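Long-range contact in nucleotidyltransferase-like protein (Exiguobacterium sibiricum, PDB 3C18), which is of unestablished function but probably transfers nucleotidyl groups through an N-terminal nucleotidyltransferase-like domain: residues S33-L43 with R85-E93. Numbering follows the deposited sequence.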
loop_
_atom_site.group_PDB
_atom_site.type_symbol
_atom_site.label_atom_id
_atom_site.label_comp_id
_atom_site.label_asym_id
_atom_site.label_seq_id
_atom_site.Cartn_x
_atom_site.Cartn_y
_atom_site.Cartn_z
ATOM N N SER A 33 0.384 -1.984 -21.897
ATOM C CA SER A 33 0.318 -2.378 -20.475
ATOM C C SER A 33 -1.132 -2.643 -20.075
ATOM O O SER A 33 -1.414 -3.400 -19.155
ATOM C CB SER A 33 0.871 -1.275 -19.586
ATOM O OG SER A 33 0.152 -0.072 -19.825
ATOM N N LEU A 34 -2.036 -2.026 -20.807
ATOM C CA LEU A 34 -3.476 -2.144 -20.542
ATOM C C LEU A 34 -3.958 -3.586 -20.675
ATOM O O LEU A 34 -4.931 -4.023 -20.021
ATOM C CB LEU A 34 -4.290 -1.278 -21.524
ATOM C CG LEU A 34 -5.805 -1.253 -21.258
ATOM C CD1 LEU A 34 -6.100 -0.431 -19.978
ATOM C CD2 LEU A 34 -6.610 -0.723 -22.443
ATOM N N THR A 35 -3.262 -4.321 -21.529
ATOM C CA THR A 35 -3.667 -5.689 -21.869
ATOM C C THR A 35 -2.547 -6.673 -21.585
ATOM O O THR A 35 -2.455 -7.722 -22.214
ATOM C CB THR A 35 -4.131 -5.808 -23.343
ATOM O OG1 THR A 35 -3.105 -5.343 -24.212
ATOM C CG2 THR A 35 -5.360 -4.984 -23.585
ATOM N N ASP A 36 -1.720 -6.312 -20.611
ATOM C CA ASP A 36 -0.643 -7.162 -20.130
ATOM C C ASP A 36 0.368 -7.521 -21.197
ATOM O O ASP A 36 0.992 -8.576 -21.139
ATOM C CB ASP A 36 -1.222 -8.470 -19.582
ATOM C CG ASP A 36 -1.749 -8.337 -18.152
ATOM O OD1 ASP A 36 -1.617 -7.252 -17.594
ATOM O OD2 ASP A 36 -2.243 -9.341 -17.594
ATOM N N GLN A 37 0.510 -6.646 -22.181
ATOM C CA GLN A 37 1.498 -6.847 -23.293
ATOM C C GLN A 37 1.073 -7.994 -24.195
ATOM O O GLN A 37 1.881 -8.596 -24.933
ATOM C CB GLN A 37 2.918 -7.077 -22.781
ATOM C CG GLN A 37 3.587 -5.783 -22.269
ATOM C CD GLN A 37 3.243 -5.489 -20.817
ATOM O OE1 GLN A 37 3.076 -6.403 -20.012
ATOM N NE2 GLN A 37 3.129 -4.211 -20.478
ATOM N N PHE A 38 -0.217 -8.294 -24.077
ATOM C CA PHE A 38 -0.915 -9.271 -24.927
ATOM C C PHE A 38 -1.848 -8.544 -25.880
ATOM O O PHE A 38 -1.912 -7.318 -25.872
ATOM C CB PHE A 38 -1.679 -10.304 -24.083
ATOM C CG PHE A 38 -0.819 -11.435 -23.604
ATOM C CD1 PHE A 38 0.554 -11.374 -23.725
ATOM C CD2 PHE A 38 -1.367 -12.550 -23.046
ATOM C CE1 PHE A 38 1.345 -12.412 -23.300
ATOM C CE2 PHE A 38 -0.575 -13.575 -22.620
ATOM C CZ PHE A 38 0.787 -13.503 -22.736
ATOM N N ASP A 39 -2.598 -9.319 -26.658
ATOM C CA ASP A 39 -3.414 -8.805 -27.770
ATOM C C ASP A 39 -4.825 -8.482 -27.338
ATOM O O ASP A 39 -5.460 -7.556 -27.842
ATOM C CB ASP A 39 -3.500 -9.835 -28.919
ATOM C CG ASP A 39 -2.150 -10.176 -29.510
ATOM O OD1 ASP A 39 -1.380 -9.243 -29.759
ATOM O OD2 ASP A 39 -1.853 -11.374 -29.728
ATOM N N VAL A 40 -5.334 -9.324 -26.451
ATOM C CA VAL A 40 -6.678 -9.160 -25.905
ATOM C C VAL A 40 -6.658 -9.522 -24.446
ATOM O O VAL A 40 -6.046 -10.503 -24.056
ATOM C CB VAL A 40 -7.733 -10.038 -26.635
ATOM C CG1 VAL A 40 -9.074 -9.968 -25.922
ATOM C CG2 VAL A 40 -7.875 -9.579 -28.081
ATOM N N LEU A 41 -7.313 -8.698 -23.646
ATOM C CA LEU A 41 -7.468 -8.986 -22.223
ATOM C C LEU A 41 -8.938 -9.282 -21.979
ATOM O O LEU A 41 -9.825 -8.560 -22.397
ATOM C CB LEU A 41 -6.985 -7.830 -21.348
ATOM C CG LEU A 41 -6.907 -8.151 -19.836
ATOM C CD1 LEU A 41 -5.691 -7.574 -19.204
ATOM C CD2 LEU A 41 -8.136 -7.730 -19.079
ATOM N N LEU A 42 -9.181 -10.406 -21.351
ATOM C CA LEU A 42 -10.518 -10.788 -20.982
ATOM C C LEU A 42 -10.650 -10.640 -19.485
ATOM O O LEU A 42 -9.819 -11.107 -18.732
ATOM C CB LEU A 42 -10.788 -12.247 -21.349
ATOM C CG LEU A 42 -10.981 -12.628 -22.805
ATOM C CD1 LEU A 42 -11.010 -14.151 -22.933
ATOM C CD2 LEU A 42 -12.253 -12.000 -23.363
ATOM N N LEU A 43 -11.727 -9.998 -19.075
ATOM C CA LEU A 43 -12.041 -9.809 -17.669
ATOM C C LEU A 43 -13.300 -10.549 -17.350
ATOM O O LEU A 43 -14.378 -10.236 -17.856
ATOM C CB LEU A 43 -12.195 -8.320 -17.324
ATOM C CG LEU A 43 -12.727 -8.023 -15.915
ATOM C CD1 LEU A 43 -11.654 -8.350 -14.846
ATOM C CD2 LEU A 43 -13.194 -6.565 -15.818
ATOM N N ARG A 85 -7.085 1.632 -11.394
ATOM C CA ARG A 85 -7.438 2.477 -12.523
ATOM C C ARG A 85 -7.637 1.685 -13.800
ATOM O O ARG A 85 -8.496 2.015 -14.624
ATOM C CB ARG A 85 -6.400 3.605 -12.718
ATOM C CG ARG A 85 -6.446 4.675 -11.560
ATOM C CD ARG A 85 -7.915 5.173 -11.258
ATOM N NE ARG A 85 -8.409 6.024 -12.345
ATOM C CZ ARG A 85 -9.655 6.474 -12.452
ATOM N NH1 ARG A 85 -10.548 6.166 -11.532
ATOM N NH2 ARG A 85 -10.009 7.223 -13.486
ATOM N N ARG A 86 -6.845 0.642 -13.964
ATOM C CA ARG A 86 -6.974 -0.218 -15.168
ATOM C C ARG A 86 -8.333 -0.841 -15.218
ATOM O O ARG A 86 -8.962 -0.894 -16.253
ATOM C CB ARG A 86 -5.974 -1.368 -15.219
ATOM C CG ARG A 86 -4.766 -1.061 -15.985
ATOM C CD ARG A 86 -4.133 -2.334 -16.539
ATOM N NE ARG A 86 -4.029 -3.383 -15.529
ATOM C CZ ARG A 86 -3.410 -4.539 -15.695
ATOM N NH1 ARG A 86 -2.806 -4.803 -16.843
ATOM N NH2 ARG A 86 -3.384 -5.429 -14.700
ATOM N N ALA A 87 -8.786 -1.310 -14.071
ATOM C CA ALA A 87 -10.082 -2.013 -14.009
ATOM C C ALA A 87 -11.209 -1.072 -14.396
ATOM O O ALA A 87 -12.147 -1.473 -15.073
ATOM C CB ALA A 87 -10.329 -2.621 -12.645
ATOM N N VAL A 88 -11.102 0.181 -13.979
ATOM C CA VAL A 88 -12.134 1.170 -14.316
ATOM C C VAL A 88 -12.192 1.265 -15.830
ATOM O O VAL A 88 -13.260 1.227 -16.428
ATOM C CB VAL A 88 -11.885 2.576 -13.701
ATOM C CG1 VAL A 88 -12.813 3.608 -14.328
ATOM C CG2 VAL A 88 -12.052 2.543 -12.196
ATOM N N HIS A 89 -11.011 1.315 -16.426
ATOM C CA HIS A 89 -10.851 1.448 -17.879
ATOM C C HIS A 89 -11.413 0.235 -18.584
ATOM O O HIS A 89 -12.099 0.347 -19.600
ATOM C CB HIS A 89 -9.367 1.580 -18.262
ATOM C CG HIS A 89 -9.137 1.904 -19.703
ATOM N ND1 HIS A 89 -8.394 2.989 -20.111
ATOM C CD2 HIS A 89 -9.577 1.304 -20.837
ATOM C CE1 HIS A 89 -8.381 3.043 -21.434
ATOM N NE2 HIS A 89 -9.091 2.032 -21.900
ATOM N N TRP A 90 -11.130 -0.934 -18.021
ATOM C CA TRP A 90 -11.581 -2.165 -18.621
ATOM C C TRP A 90 -13.100 -2.209 -18.685
ATOM O O TRP A 90 -13.683 -2.586 -19.700
ATOM C CB TRP A 90 -11.115 -3.403 -17.843
ATOM C CG TRP A 90 -9.663 -3.670 -17.925
ATOM C CD1 TRP A 90 -8.809 -3.222 -18.882
ATOM C CD2 TRP A 90 -8.894 -4.498 -17.053
ATOM N NE1 TRP A 90 -7.559 -3.683 -18.652
ATOM C CE2 TRP A 90 -7.573 -4.469 -17.526
ATOM C CE3 TRP A 90 -9.190 -5.249 -15.916
ATOM C CZ2 TRP A 90 -6.534 -5.173 -16.901
ATOM C CZ3 TRP A 90 -8.152 -5.932 -15.282
ATOM C CH2 TRP A 90 -6.849 -5.905 -15.790
ATOM N N VAL A 91 -13.729 -1.886 -17.569
ATOM C CA VAL A 91 -15.178 -2.028 -17.469
ATOM C C VAL A 91 -15.820 -0.970 -18.326
ATOM O O VAL A 91 -16.835 -1.216 -18.944
ATOM C CB VAL A 91 -15.712 -1.879 -16.042
ATOM C CG1 VAL A 91 -17.237 -1.825 -16.058
ATOM C CG2 VAL A 91 -15.192 -3.035 -15.129
ATOM N N SER A 92 -15.193 0.196 -18.406
ATOM C CA SER A 92 -15.847 1.309 -19.083
ATOM C C SER A 92 -15.654 1.298 -20.597
ATOM O O SER A 92 -16.605 1.538 -21.344
ATOM C CB SER A 92 -15.408 2.648 -18.489
ATOM O OG SER A 92 -14.259 3.139 -19.151
ATOM N N GLU A 93 -14.443 0.998 -21.051
ATOM C CA GLU A 93 -14.167 0.998 -22.482
ATOM C C GLU A 93 -14.322 -0.399 -23.074
ATOM O O GLU A 93 -14.391 -0.580 -24.282
ATOM C CB GLU A 93 -12.757 1.513 -22.764
ATOM C CG GLU A 93 -12.494 2.919 -22.220
ATOM C CD GLU A 93 -13.496 3.944 -22.724
ATOM O OE1 GLU A 93 -13.607 4.122 -23.950
ATOM O OE2 GLU A 93 -14.165 4.583 -21.887
HETATM O O HOH W 1 -1.330 -7.719 -14.394
#
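Trp-90 juts from helix 85-93 as a flat wedge into the hollow between Leu-34 and Leu-41. With its CG beside the backbone N (chi1 -70°), the indole lies back over its own helix, one face on Arg-86 O. The opposite face receives Leu-41, whose CD2 sits 3.7 Å from the centroid of the Trp-90 six-membered ring in a CH-pi contact, while Leu-43 CD1 meets the benzo part at CE3. Tryptophan suits this place because it pairs one edge N-H with a broad apolar face for Leu-41: Trp-90 NE1 donates to Leu-34 O at 3.0 Å, nearly in the ring plane. A phenylalanine here would probably leave that carbonyl without its indole donor and open a gap beside Leu-41. In the nucleotidyltransferase-like domain, the helix packs across a mixed beta-sheet, running at 91° to strand 40-43. The forked end of Leu-34 suits the slot between two aromatic rings, since one methyl serves both: Leu-34 CD1 lies 4.0 Å from the His-89 ring centroid, over its face, and touches Trp-90 CD1. Bent at chi3 (-47°), Arg-86 lays the face of its guanidinium against the indole edge atom Trp-90 CZ2. Its length lets Arg-86 NH1 grip two acceptors, Ser-33 O at 3.0 Å and, by a straighter hydrogen bond within a salt bridge, Asp-36 OD1 at 2.8 Å. Water 1 joins Arg-86 NH2 to that same oxygen; Ser-66 and His-68 hold Asp-36 OD2.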